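Local coordinates for protein delta-aminolevulinic acid dehydratase (Toxoplasma gondii ME49, PDB 3OBK) that catalyses the condensation of two molecules of 5-aminolevulinic acid into the pyrrole porphobilinogen, an early step of tetrapyrrole biosynthesis, at residues 70-75 against 115-120; 136-141 against 234-239; 209-214 against 254-259; 309-314 against 338-343. All blocks are in the same frame, centred on the assembly; numbering follows the deposited sequence.

How the contacts relate
All four contacts belong to one TIM-barrel chain but differ in depth and chemistry. Contacts 2 and 3 are fully buried and polar, and both reach the bound porphobilinogen; their centres lie about 18 Å apart and their segments alternate along the chain. Contact 2 joins two loops beside the ligand, whereas contact 3 ties barrel strand 206-213 to helix 247-258, which precedes the neighbouring strand 263-267. Contacts 1 and 4 are partly buried helix-to-helix contacts of the outer layer, and neither has a hydrogen bond across it. Contact 1 rests on a methionine and an alanine, contact 4 on the face and edge of a tryptophan. Contact 1 touches contact 2 where Leu115 packs on Tyr140.

Contact 1 (70-75 against 115-120); sequences LSMEDL and LPRAIM
Met72 reaches across from the start of helix 72-84 and lays its thioether against the backbone of Ala118 on helix 114-125. Its CG stands anti to the backbone N (chi1 -172°), and two further bends, at chi2 and chi3, curl the end of the chain along the opposing helix instead of driving it straight in. SD comes to 3.7 Å from Ala118 CA, and the methyl CE settles 3.8 Å from Ala118 N. The small alanine lets the sulfur come this near the helix surface. On the inner side the packing is buried: Leu75, one turn further on, brings CD2 to 3.9 Å from Ala118 CB, so the Ala118 methyl lies against both Leu75 CD2 and the sulfur of Met72.

The outer side is looser and partly exposed. There Arg117 offers mainly its aliphatic base, with CB 4.1 Å from Met72 CE, while its guanidinium is held elsewhere, by the carbonyl of Asp112 and a salt bridge to Asp54. At the start of helix 72-84 Ser71 is the N-cap, its OG accepting from Asp74 N at 3.0 Å.

These are the helices that follow the first and second strands of the TIM barrel. Leu70 bonds through its backbone to Phe51 and His53 of strand 46-53, while Leu115 and Ile119 pack on strand 89-95 and helix 158-175.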
loop_
_atom_site.group_PDB
_atom_site.type_symbol
_atom_site.label_atom_id
_atom_site.label_comp_id
_atom_site.label_asym_id
_atom_site.label_seq_id
_atom_site.Cartn_x
_atom_site.Cartn_y
_atom_site.Cartn_z
ATOM N N LEU A 70 29.122 -17.438 36.187
ATOM C CA LEU A 70 28.567 -17.602 37.526
ATOM C C LEU A 70 28.534 -19.067 37.984
ATOM O O LEU A 70 28.207 -19.976 37.226
ATOM C CB LEU A 70 27.168 -16.994 37.614
ATOM C CG LEU A 70 27.088 -15.497 37.317
ATOM C CD1 LEU A 70 25.668 -15.065 37.000
ATOM C CD2 LEU A 70 27.670 -14.654 38.440
ATOM N N SER A 71 28.868 -19.271 39.243
ATOM C CA SER A 71 28.583 -20.522 39.898
ATOM C C SER A 71 27.083 -20.686 40.040
ATOM O O SER A 71 26.335 -19.716 40.055
ATOM C CB SER A 71 29.201 -20.527 41.300
ATOM O OG SER A 71 28.440 -19.737 42.205
ATOM N N MET A 72 26.646 -21.911 40.234
ATOM C CA MET A 72 25.240 -22.140 40.456
ATOM C C MET A 72 24.706 -21.275 41.600
ATOM O O MET A 72 23.683 -20.661 41.480
ATOM C CB MET A 72 24.968 -23.609 40.746
ATOM C CG MET A 72 23.490 -23.921 40.792
ATOM S SD MET A 72 22.840 -23.962 39.128
ATOM C CE MET A 72 23.462 -25.593 38.660
ATOM N N GLU A 73 25.404 -21.244 42.717
ATOM C CA GLU A 73 24.940 -20.475 43.867
ATOM C C GLU A 73 24.796 -18.977 43.494
ATOM O O GLU A 73 23.805 -18.348 43.804
ATOM C CB GLU A 73 25.922 -20.674 45.022
ATOM C CG GLU A 73 25.441 -20.144 46.314
ATOM C CD GLU A 73 26.533 -19.377 47.110
ATOM O OE1 GLU A 73 27.325 -20.023 47.879
ATOM O OE2 GLU A 73 26.554 -18.109 46.958
ATOM N N ASP A 74 25.793 -18.430 42.812
ATOM C CA ASP A 74 25.796 -17.022 42.435
ATOM C C ASP A 74 24.769 -16.724 41.339
ATOM O O ASP A 74 24.241 -15.607 41.282
ATOM C CB ASP A 74 27.204 -16.561 41.988
ATOM C CG ASP A 74 28.137 -16.238 43.175
ATOM O OD1 ASP A 74 27.662 -16.206 44.325
ATOM O OD2 ASP A 74 29.346 -16.011 42.945
ATOM N N LEU A 75 24.481 -17.720 40.492
ATOM C CA LEU A 75 23.364 -17.618 39.536
ATOM C C LEU A 75 22.060 -17.300 40.248
ATOM O O LEU A 75 21.378 -16.355 39.896
ATOM C CB LEU A 75 23.195 -18.895 38.712
ATOM C CG LEU A 75 22.075 -18.921 37.675
ATOM C CD1 LEU A 75 22.228 -17.832 36.565
ATOM C CD2 LEU A 75 21.981 -20.308 37.055
ATOM N N LEU A 115 23.087 -26.978 32.213
ATOM C CA LEU A 115 21.943 -26.106 31.932
ATOM C C LEU A 115 20.640 -26.652 32.517
ATOM O O LEU A 115 19.954 -25.926 33.238
ATOM C CB LEU A 115 21.798 -25.782 30.440
ATOM C CG LEU A 115 20.945 -24.570 30.107
ATOM C CD1 LEU A 115 21.389 -23.343 30.906
ATOM C CD2 LEU A 115 21.015 -24.324 28.581
ATOM N N PRO A 116 20.291 -27.920 32.245
ATOM C CA PRO A 116 19.059 -28.415 32.891
ATOM C C PRO A 116 19.057 -28.296 34.405
ATOM O O PRO A 116 18.033 -28.015 34.982
ATOM C CB PRO A 116 19.019 -29.897 32.484
ATOM C CG PRO A 116 19.675 -29.930 31.208
ATOM C CD PRO A 116 20.806 -28.908 31.288
ATOM N N ARG A 117 20.190 -28.508 35.050
ATOM C CA ARG A 117 20.253 -28.357 36.509
ATOM C C ARG A 117 20.083 -26.888 36.919
ATOM O O ARG A 117 19.487 -26.595 37.950
ATOM C CB ARG A 117 21.568 -28.910 37.069
ATOM C CG ARG A 117 21.655 -30.409 37.070
ATOM C CD ARG A 117 22.954 -30.894 37.745
ATOM N NE ARG A 117 24.091 -30.943 36.812
ATOM C CZ ARG A 117 25.221 -30.230 36.883
ATOM N NH1 ARG A 117 26.140 -30.437 35.955
ATOM N NH2 ARG A 117 25.461 -29.326 37.850
ATOM N N ALA A 118 20.619 -25.975 36.121
ATOM C CA ALA A 118 20.487 -24.553 36.397
ATOM C C ALA A 118 19.033 -24.136 36.331
ATOM O O ALA A 118 18.559 -23.370 37.177
ATOM C CB ALA A 118 21.313 -23.741 35.424
ATOM N N ILE A 119 18.330 -24.653 35.329
ATOM C CA ILE A 119 16.911 -24.378 35.171
ATOM C C ILE A 119 16.106 -24.937 36.340
ATOM O O ILE A 119 15.264 -24.247 36.892
ATOM C CB ILE A 119 16.361 -24.990 33.879
ATOM C CG1 ILE A 119 16.919 -24.269 32.657
ATOM C CG2 ILE A 119 14.833 -24.959 33.872
ATOM C CD1 ILE A 119 16.476 -24.905 31.359
ATOM N N MET A 120 16.357 -26.186 36.707
ATOM C CA MET A 120 15.637 -26.787 37.835
ATOM C C MET A 120 15.924 -26.051 39.110
ATOM O O MET A 120 15.026 -25.810 39.881
ATOM C CB MET A 120 15.974 -28.265 38.011
ATOM C CG MET A 120 15.281 -29.172 36.988
ATOM S SD MET A 120 15.824 -30.896 37.112
ATOM C CE MET A 120 17.126 -30.994 35.886
#

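Contact 2 (136-141 against 234-239); sequences ALDPYS and TDKKTY. With PBG (3-[5-(aminomethyl)-4-(carboxymethyl)-1H-pyrrol-3-yl]propanoic acid), chain L.
Asp138 and Lys236 meet beside porphobilinogen in the active site of the TIM barrel, where the loop after strand 130-135 faces the loop between helices 220-226 and 247-258. The latter probably corresponds to the active-site lid of this family. Lys236 leaves its backbone with CG beside the N (chi1 -52°) and is extended beyond it, a straight rod that carries NZ to the ligand. Asp138 crosses it at about a right angle, and its chi1 of 41° places the carboxylate between the ligand amine and Lys236 NZ. NZ lies 3.2 Å from Asp138 OD2 in a salt bridge whose hydrogen bond is weak, and the position of OD2 is less certain because it sits too near the ligand in the model. The stronger partner of NZ is Asp146.

The same ammonium makes a weak bond to the ligand carboxylate, NZ to O2A 3.0 Å. The other oxygen of the Asp138 carboxylate, OD1, takes a weak bond from the ligand amine, N1 to OD1 3.1 Å, and Ala136 CB lies against that amine. Asp138 thus faces the aminomethyl arm and Lys236 the carboxymethyl arm of the product.

Within the 234-239 loop, the Lys236 CB methylene rests on one face of the Tyr239 ring, 3.6 Å above its plane. Lys236 itself sits within an Asx turn: Lys237 N meets Asp235 OD1 at 3.0 Å, 39° out of the carboxylate plane.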
loop_
_atom_site.group_PDB
_atom_site.type_symbol
_atom_site.label_atom_id
_atom_site.label_comp_id
_atom_site.label_asym_id
_atom_site.label_seq_id
_atom_site.Cartn_x
_atom_site.Cartn_y
_atom_site.Cartn_z
ATOM N N ALA A 136 21.094 -24.753 20.388
ATOM C CA ALA A 136 22.259 -24.601 19.522
ATOM C C ALA A 136 23.365 -25.428 20.128
ATOM O O ALA A 136 23.445 -25.595 21.356
ATOM C CB ALA A 136 22.698 -23.149 19.380
ATOM N N LEU A 137 24.202 -25.975 19.268
ATOM C CA LEU A 137 25.185 -26.940 19.732
ATOM C C LEU A 137 26.491 -26.284 20.067
ATOM O O LEU A 137 27.375 -26.938 20.540
ATOM C CB LEU A 137 25.422 -28.005 18.674
ATOM C CG LEU A 137 24.173 -28.744 18.224
ATOM C CD1 LEU A 137 24.554 -29.843 17.241
ATOM C CD2 LEU A 137 23.413 -29.333 19.387
ATOM N N ASP A 138 26.651 -24.995 19.818
ATOM C CA ASP A 138 28.012 -24.476 19.901
ATOM C C ASP A 138 28.597 -24.500 21.288
ATOM O O ASP A 138 29.789 -24.661 21.415
ATOM C CB ASP A 138 28.252 -23.119 19.205
ATOM C CG ASP A 138 27.151 -22.113 19.403
ATOM O OD1 ASP A 138 25.948 -22.453 19.344
ATOM O OD2 ASP A 138 27.530 -20.927 19.508
ATOM N N PRO A 139 27.776 -24.360 22.333
ATOM C CA PRO A 139 28.406 -24.427 23.646
ATOM C C PRO A 139 28.909 -25.817 23.966
ATOM O O PRO A 139 29.661 -25.995 24.912
ATOM C CB PRO A 139 27.277 -24.029 24.619
ATOM C CG PRO A 139 26.216 -23.331 23.788
ATOM C CD PRO A 139 26.380 -23.873 22.387
ATOM N N TYR A 140 28.458 -26.801 23.210
ATOM C CA TYR A 140 28.808 -28.194 23.455
ATOM C C TYR A 140 29.661 -28.778 22.359
ATOM O O TYR A 140 30.021 -29.935 22.427
ATOM C CB TYR A 140 27.532 -29.015 23.541
ATOM C CG TYR A 140 26.560 -28.468 24.551
ATOM C CD1 TYR A 140 26.607 -28.877 25.879
ATOM C CD2 TYR A 140 25.592 -27.536 24.179
ATOM C CE1 TYR A 140 25.712 -28.398 26.784
ATOM C CE2 TYR A 140 24.714 -27.042 25.091
ATOM C CZ TYR A 140 24.779 -27.475 26.385
ATOM O OH TYR A 140 23.895 -26.976 27.292
ATOM N N SER A 141 29.955 -27.982 21.343
ATOM C CA SER A 141 30.630 -28.474 20.159
ATOM C C SER A 141 32.123 -28.257 20.286
ATOM O O SER A 141 32.574 -27.160 20.603
ATOM C CB SER A 141 30.112 -27.762 18.908
ATOM O OG SER A 141 31.017 -27.902 17.841
ATOM N N THR A 234 37.701 -21.377 10.791
ATOM C CA THR A 234 36.401 -21.458 10.138
ATOM C C THR A 234 35.484 -20.307 10.576
ATOM O O THR A 234 35.802 -19.584 11.525
ATOM C CB THR A 234 35.712 -22.806 10.407
ATOM O OG1 THR A 234 35.495 -22.989 11.820
ATOM C CG2 THR A 234 36.556 -23.956 9.827
ATOM N N ASP A 235 34.368 -20.117 9.878
ATOM C CA ASP A 235 33.397 -19.087 10.250
ATOM C C ASP A 235 31.978 -19.611 10.102
ATOM O O ASP A 235 31.777 -20.755 9.757
ATOM C CB ASP A 235 33.618 -17.813 9.449
ATOM C CG ASP A 235 33.347 -18.000 7.970
ATOM O OD1 ASP A 235 32.363 -18.657 7.609
ATOM O OD2 ASP A 235 34.123 -17.484 7.159
ATOM N N LYS A 236 30.987 -18.782 10.385
ATOM C CA LYS A 236 29.610 -19.256 10.399
ATOM C C LYS A 236 28.797 -18.704 9.237
ATOM O O LYS A 236 27.584 -18.651 9.278
ATOM C CB LYS A 236 28.945 -18.929 11.746
ATOM C CG LYS A 236 29.727 -19.381 12.969
ATOM C CD LYS A 236 28.877 -19.310 14.219
ATOM C CE LYS A 236 29.511 -19.978 15.450
ATOM N NZ LYS A 236 28.620 -19.860 16.668
ATOM N N LYS A 237 29.465 -18.342 8.172
ATOM C CA LYS A 237 28.795 -17.645 7.093
ATOM C C LYS A 237 27.924 -18.541 6.222
ATOM O O LYS A 237 27.086 -18.039 5.492
ATOM C CB LYS A 237 29.812 -16.903 6.241
ATOM C CG LYS A 237 30.512 -15.816 6.994
ATOM C CD LYS A 237 31.545 -15.131 6.123
ATOM C CE LYS A 237 32.386 -14.141 6.944
ATOM N NZ LYS A 237 33.301 -13.482 6.027
ATOM N N THR A 238 28.114 -19.857 6.321
ATOM C CA THR A 238 27.257 -20.820 5.646
ATOM C C THR A 238 25.903 -21.029 6.364
ATOM O O THR A 238 25.102 -21.862 5.928
ATOM C CB THR A 238 27.983 -22.209 5.493
ATOM O OG1 THR A 238 28.452 -22.659 6.776
ATOM C CG2 THR A 238 29.152 -22.122 4.514
ATOM N N TYR A 239 25.655 -20.309 7.465
ATOM C CA TYR A 239 24.383 -20.386 8.156
ATOM C C TYR A 239 23.869 -19.087 8.792
ATOM O O TYR A 239 22.689 -18.773 8.632
ATOM C CB TYR A 239 24.338 -21.537 9.183
ATOM C CG TYR A 239 25.394 -21.657 10.267
ATOM C CD1 TYR A 239 26.575 -22.350 10.041
ATOM C CD2 TYR A 239 25.159 -21.201 11.548
ATOM C CE1 TYR A 239 27.531 -22.524 11.043
ATOM C CE2 TYR A 239 26.115 -21.384 12.574
ATOM C CZ TYR A 239 27.301 -22.055 12.304
ATOM O OH TYR A 239 28.250 -22.260 13.296
HETATM C CHA PBG L . 25.118 -19.436 20.005
HETATM C C1A PBG L . 24.969 -18.035 20.500
HETATM C C2A PBG L . 25.817 -16.966 20.226
HETATM C C3A PBG L . 25.282 -15.877 20.889
HETATM C C4A PBG L . 24.094 -16.288 21.464
HETATM N NA PBG L . 23.939 -17.601 21.241
HETATM C C5A PBG L . 27.153 -16.979 19.522
HETATM C C6A PBG L . 27.142 -17.244 18.080
HETATM O O1A PBG L . 26.109 -17.793 17.611
HETATM O O2A PBG L . 28.160 -17.008 17.390
HETATM C C7A PBG L . 25.892 -14.530 20.954
HETATM C C8A PBG L . 25.330 -13.587 21.951
HETATM C C9A PBG L . 26.093 -12.366 22.254
HETATM O O3A PBG L . 25.874 -11.816 23.330
HETATM O O4A PBG L . 27.117 -12.026 21.642
HETATM N N1 PBG L . 24.131 -19.944 19.109
#

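Contact 3 (209-214 against 254-259); sequences AYSCKY and EADASE. With PBG (3-[5-(aminomethyl)-4-(carboxymethyl)-1H-pyrrol-3-yl]propanoic acid), chain L.
A buried serine–aspartate hydrogen bond joins barrel strand 206-213 to helix 247-258, which leads into the next TIM-barrel strand, 263-267. The short segments run nearly antiparallel, at 155°, with their axes 9.0 Å apart. Ser211 OG donates to Asp256 OD2 at 2.7 Å, using the anti lone pair, on the side away from the other oxygen. Ser211 holds OG anti to its carbonyl carbon (chi1 -55°), which aims the hydroxyl at the helix. Ala209, two residues earlier on the same side of the strand, sets its CB 3.9 Å from Asp256 OD2 and closes the aspartate in with a methyl.

A water also donates to Asp256 OD2, at 2.6 Å, and more weakly to Ser211 O, linking strand and helix a second time. Further along the strand, past the corner at Cys212, Lys213 extends its chain into the ligand pocket, where NZ donates to porphobilinogen O1A at 2.8 Å.

Two donors therefore grip OD2, which would steady the carboxylate and probably keep it ionised. With a magnesium ion about 4 Å from the Asp256 side chain, too far for direct coordination, the geometry is consistent with a water-mediated, second-shell link to the metal.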
loop_
_atom_site.group_PDB
_atom_site.type_symbol
_atom_site.label_atom_id
_atom_site.label_comp_id
_atom_site.label_asym_id
_atom_site.label_seq_id
_atom_site.Cartn_x
_atom_site.Cartn_y
_atom_site.Cartn_z
ATOM N N ALA A 209 12.159 -17.553 18.214
ATOM C CA ALA A 209 12.924 -17.926 17.020
ATOM C C ALA A 209 13.890 -16.816 16.704
ATOM O O ALA A 209 13.491 -15.663 16.577
ATOM C CB ALA A 209 11.979 -18.193 15.831
ATOM N N TYR A 210 15.170 -17.137 16.604
ATOM C CA TYR A 210 16.138 -16.193 16.047
ATOM C C TYR A 210 15.971 -16.274 14.538
ATOM O O TYR A 210 16.526 -17.156 13.936
ATOM C CB TYR A 210 17.552 -16.570 16.426
ATOM C CG TYR A 210 17.962 -16.319 17.842
ATOM C CD1 TYR A 210 17.563 -17.146 18.854
ATOM C CD2 TYR A 210 18.830 -15.293 18.156
ATOM C CE1 TYR A 210 17.986 -16.933 20.181
ATOM C CE2 TYR A 210 19.254 -15.065 19.466
ATOM C CZ TYR A 210 18.831 -15.887 20.483
ATOM O OH TYR A 210 19.275 -15.667 21.793
ATOM N N SER A 211 15.168 -15.387 13.939
ATOM C CA SER A 211 14.918 -15.430 12.485
ATOM C C SER A 211 15.995 -14.764 11.703
ATOM O O SER A 211 16.453 -15.321 10.722
ATOM C CB SER A 211 13.635 -14.715 12.095
ATOM O OG SER A 211 12.579 -15.232 12.819
ATOM N N CYS A 212 16.352 -13.555 12.119
ATOM C CA CYS A 212 17.313 -12.741 11.407
ATOM C C CYS A 212 18.553 -12.548 12.280
ATOM O O CYS A 212 18.696 -11.559 12.974
ATOM C CB CYS A 212 16.668 -11.402 11.032
ATOM S SG CYS A 212 14.975 -11.597 10.387
ATOM N N LYS A 213 19.413 -13.556 12.275
ATOM C CA LYS A 213 20.638 -13.569 13.056
ATOM C C LYS A 213 21.788 -13.501 12.069
ATOM O O LYS A 213 21.906 -14.363 11.208
ATOM C CB LYS A 213 20.753 -14.837 13.878
ATOM C CG LYS A 213 22.098 -14.962 14.525
ATOM C CD LYS A 213 22.116 -16.086 15.528
ATOM C CE LYS A 213 23.412 -16.100 16.272
ATOM N NZ LYS A 213 23.374 -17.084 17.323
ATOM N N TYR A 214 22.624 -12.478 12.199
ATOM C CA TYR A 214 23.621 -12.198 11.182
ATOM C C TYR A 214 24.993 -12.794 11.511
ATOM O O TYR A 214 25.331 -12.994 12.661
ATOM C CB TYR A 214 23.683 -10.691 10.939
ATOM C CG TYR A 214 22.466 -10.193 10.178
ATOM C CD1 TYR A 214 21.270 -9.920 10.819
ATOM C CD2 TYR A 214 22.505 -10.049 8.801
ATOM C CE1 TYR A 214 20.137 -9.483 10.097
ATOM C CE2 TYR A 214 21.408 -9.610 8.083
ATOM C CZ TYR A 214 20.225 -9.336 8.736
ATOM O OH TYR A 214 19.159 -8.911 7.998
ATOM N N GLU A 254 9.125 -14.543 7.633
ATOM C CA GLU A 254 7.839 -15.119 7.184
ATOM C C GLU A 254 7.809 -16.634 7.417
ATOM O O GLU A 254 6.787 -17.191 7.819
ATOM C CB GLU A 254 7.538 -14.794 5.707
ATOM N N ALA A 255 8.926 -17.304 7.174
ATOM C CA ALA A 255 8.975 -18.750 7.355
ATOM C C ALA A 255 8.899 -19.195 8.835
ATOM O O ALA A 255 8.320 -20.221 9.130
ATOM C CB ALA A 255 10.235 -19.326 6.667
ATOM N N ASP A 256 9.490 -18.442 9.760
ATOM C CA ASP A 256 9.434 -18.841 11.147
ATOM C C ASP A 256 8.058 -18.593 11.691
ATOM O O ASP A 256 7.585 -19.360 12.520
ATOM C CB ASP A 256 10.476 -18.117 11.993
ATOM C CG ASP A 256 11.909 -18.565 11.689
ATOM O OD1 ASP A 256 12.187 -19.697 11.163
ATOM O OD2 ASP A 256 12.761 -17.751 12.009
ATOM N N ALA A 257 7.402 -17.543 11.207
ATOM C CA ALA A 257 6.005 -17.297 11.549
ATOM C C ALA A 257 5.132 -18.479 11.175
ATOM O O ALA A 257 4.350 -18.976 11.997
ATOM C CB ALA A 257 5.499 -16.076 10.862
ATOM N N SER A 258 5.250 -18.939 9.937
ATOM C CA SER A 258 4.338 -19.987 9.473
ATOM C C SER A 258 4.743 -21.383 9.985
ATOM O O SER A 258 3.926 -22.301 9.998
ATOM C CB SER A 258 4.205 -19.966 7.950
ATOM O OG SER A 258 5.459 -20.189 7.371
ATOM N N GLU A 259 5.982 -21.521 10.450
ATOM C CA GLU A 259 6.404 -22.716 11.204
ATOM C C GLU A 259 5.939 -22.748 12.667
ATOM O O GLU A 259 6.223 -23.705 13.376
ATOM C CB GLU A 259 7.933 -22.867 11.134
ATOM C CG GLU A 259 8.412 -23.276 9.748
ATOM C CD GLU A 259 9.939 -23.425 9.623
ATOM O OE1 GLU A 259 10.649 -23.759 10.620
ATOM O OE2 GLU A 259 10.427 -23.233 8.465
HETATM C CHA PBG L . 25.118 -19.436 20.005
HETATM C C1A PBG L . 24.969 -18.035 20.500
HETATM C C2A PBG L . 25.817 -16.966 20.226
HETATM C C3A PBG L . 25.282 -15.877 20.889
HETATM C C4A PBG L . 24.094 -16.288 21.464
HETATM N NA PBG L . 23.939 -17.601 21.241
HETATM C C5A PBG L . 27.153 -16.979 19.522
HETATM C C6A PBG L . 27.142 -17.244 18.080
HETATM O O1A PBG L . 26.109 -17.793 17.611
HETATM O O2A PBG L . 28.160 -17.008 17.390
HETATM C C7A PBG L . 25.892 -14.530 20.954
HETATM C C8A PBG L . 25.330 -13.587 21.951
HETATM C C9A PBG L . 26.093 -12.366 22.254
HETATM O O3A PBG L . 25.874 -11.816 23.330
HETATM O O4A PBG L . 27.117 -12.026 21.642
HETATM N N1 PBG L . 24.131 -19.944 19.109
HETATM O O HOH W 1 15.080 -18.441 10.971
#

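Contact 4 (309-314 against 338-343); sequences SEKDTV and AKWMVE
Trp340 lays one face of its indole over the aliphatic part of Lys311. The CG methylene of Lys311 stands 4.0 Å from the centroid of the six-membered ring and 13° off the ring normal, a CH-pi contact almost straight above the ring centre. The backbone joins in, since Lys311 CA lies 3.8 Å from Trp340 CH2. Lysine and indole slide past each other in opposite directions; because CG of Lys311 is anti to its N (chi1 -178°) and the chain is extended beyond it, the ammonium continues past the ring instead of sitting on it. NZ ends 6.7 Å from Glu343 OE1, so any attraction between these charges would be long-range.

Val314, one turn along the same helix, approaches differently: its CG1 comes to the ring edge, in its plane, 3.8 Å from Trp340 CZ3, and meets the indole at about a right angle. One face and one edge of the tryptophan are thus taken up by a single helix. In the TIM barrel, helices 310-324 and 334-346 precede and follow the last barrel strand, 328-331. Their short segments cross at -105° with axes 11.7 Å apart, a wide gap that the large indole spans.

Glu310 packs near the ring only loosely, its CG 4.4 Å from Trp340 CH2, and turns its carboxylate to Tyr333 and Lys300. On the same helix Asp312 and Thr313 pack on Ser217 of a second subunit, while Met341, next to Trp340, touches Cys355 of a third.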
loop_
_atom_site.group_PDB
_atom_site.type_symbol
_atom_site.label_atom_id
_atom_site.label_comp_id
_atom_site.label_asym_id
_atom_site.label_seq_id
_atom_site.Cartn_x
_atom_site.Cartn_y
_atom_site.Cartn_z
ATOM N N SER A 309 29.041 8.928 28.908
ATOM C CA SER A 309 28.360 8.711 30.151
ATOM C C SER A 309 27.596 7.399 30.032
ATOM O O SER A 309 26.757 7.261 29.143
ATOM C CB SER A 309 27.386 9.837 30.430
ATOM O OG SER A 309 26.324 9.326 31.230
ATOM N N GLU A 310 27.875 6.453 30.929
ATOM C CA GLU A 310 27.314 5.111 30.847
ATOM C C GLU A 310 25.797 5.103 30.895
ATOM O O GLU A 310 25.148 4.467 30.053
ATOM C CB GLU A 310 27.842 4.219 31.974
ATOM C CG GLU A 310 27.648 2.740 31.660
ATOM C CD GLU A 310 28.303 1.814 32.654
ATOM O OE1 GLU A 310 28.560 0.644 32.323
ATOM O OE2 GLU A 310 28.551 2.244 33.779
ATOM N N LYS A 311 25.257 5.803 31.893
ATOM C CA LYS A 311 23.854 5.774 32.182
ATOM C C LYS A 311 23.080 6.391 31.039
ATOM O O LYS A 311 22.096 5.831 30.581
ATOM C CB LYS A 311 23.584 6.536 33.482
ATOM C CG LYS A 311 22.127 6.569 33.970
ATOM C CD LYS A 311 22.054 7.180 35.384
ATOM C CE LYS A 311 20.621 7.606 35.772
ATOM N NZ LYS A 311 20.487 8.129 37.181
ATOM N N ASP A 312 23.495 7.554 30.587
ATOM C CA ASP A 312 22.707 8.259 29.587
ATOM C C ASP A 312 22.628 7.431 28.315
ATOM O O ASP A 312 21.565 7.278 27.731
ATOM C CB ASP A 312 23.334 9.592 29.221
ATOM C CG ASP A 312 23.310 10.588 30.344
ATOM O OD1 ASP A 312 22.290 10.662 31.064
ATOM O OD2 ASP A 312 24.314 11.339 30.449
ATOM N N THR A 313 23.775 6.912 27.901
ATOM C CA THR A 313 23.895 6.222 26.657
ATOM C C THR A 313 23.154 4.874 26.747
ATOM O O THR A 313 22.371 4.561 25.884
ATOM C CB THR A 313 25.411 6.138 26.226
ATOM O OG1 THR A 313 26.161 5.378 27.173
ATOM C CG2 THR A 313 26.026 7.545 26.173
ATOM N N VAL A 314 23.306 4.124 27.836
ATOM C CA VAL A 314 22.528 2.894 28.007
ATOM C C VAL A 314 21.023 3.164 27.903
ATOM O O VAL A 314 20.337 2.486 27.170
ATOM C CB VAL A 314 22.842 2.140 29.315
ATOM C CG1 VAL A 314 21.800 1.075 29.588
ATOM C CG2 VAL A 314 24.221 1.473 29.237
ATOM N N ALA A 338 17.284 -1.530 35.062
ATOM C CA ALA A 338 16.135 -1.637 35.950
ATOM C C ALA A 338 16.487 -0.961 37.275
ATOM O O ALA A 338 15.668 -0.254 37.875
ATOM C CB ALA A 338 15.715 -3.106 36.142
ATOM N N LYS A 339 17.732 -1.140 37.696
ATOM C CA LYS A 339 18.151 -0.603 38.969
ATOM C C LYS A 339 18.094 0.905 38.913
ATOM O O LYS A 339 17.578 1.538 39.819
ATOM C CB LYS A 339 19.553 -1.086 39.313
ATOM C CG LYS A 339 20.032 -0.770 40.710
ATOM C CD LYS A 339 21.405 -1.407 40.924
ATOM C CE LYS A 339 22.154 -0.802 42.093
ATOM N NZ LYS A 339 23.593 -1.131 41.962
ATOM N N TRP A 340 18.615 1.483 37.842
ATOM C CA TRP A 340 18.585 2.911 37.699
ATOM C C TRP A 340 17.161 3.404 37.720
ATOM O O TRP A 340 16.836 4.395 38.362
ATOM C CB TRP A 340 19.244 3.326 36.402
ATOM C CG TRP A 340 20.728 3.240 36.419
ATOM C CD1 TRP A 340 21.566 3.534 37.464
ATOM C CD2 TRP A 340 21.567 2.883 35.322
ATOM N NE1 TRP A 340 22.866 3.361 37.081
ATOM C CE2 TRP A 340 22.894 2.969 35.768
ATOM C CE3 TRP A 340 21.321 2.513 34.004
ATOM C CZ2 TRP A 340 23.972 2.687 34.944
ATOM C CZ3 TRP A 340 22.388 2.224 33.183
ATOM C CH2 TRP A 340 23.695 2.313 33.647
ATOM N N MET A 341 16.300 2.706 37.006
ATOM C CA MET A 341 14.910 3.091 36.959
ATOM C C MET A 341 14.289 3.004 38.345
ATOM O O MET A 341 13.576 3.935 38.761
ATOM C CB MET A 341 14.149 2.226 35.954
ATOM C CG MET A 341 14.470 2.554 34.507
ATOM S SD MET A 341 13.676 1.469 33.302
ATOM C CE MET A 341 12.010 1.991 33.533
ATOM N N VAL A 342 14.574 1.918 39.076
ATOM C CA VAL A 342 13.962 1.735 40.405
ATOM C C VAL A 342 14.531 2.731 41.410
ATOM O O VAL A 342 13.800 3.336 42.139
ATOM C CB VAL A 342 14.043 0.279 40.896
ATOM C CG1 VAL A 342 13.577 0.160 42.354
ATOM C CG2 VAL A 342 13.202 -0.643 39.952
ATOM N N GLU A 343 15.826 2.985 41.379
ATOM C CA GLU A 343 16.393 4.036 42.225
ATOM C C GLU A 343 15.816 5.437 41.973
ATOM O O GLU A 343 15.612 6.202 42.915
ATOM C CB GLU A 343 17.916 4.044 42.129
ATOM C CG GLU A 343 18.533 2.991 43.041
ATOM C CD GLU A 343 19.986 2.598 42.709
ATOM O OE1 GLU A 343 20.593 3.154 41.728
ATOM O OE2 GLU A 343 20.492 1.696 43.448
#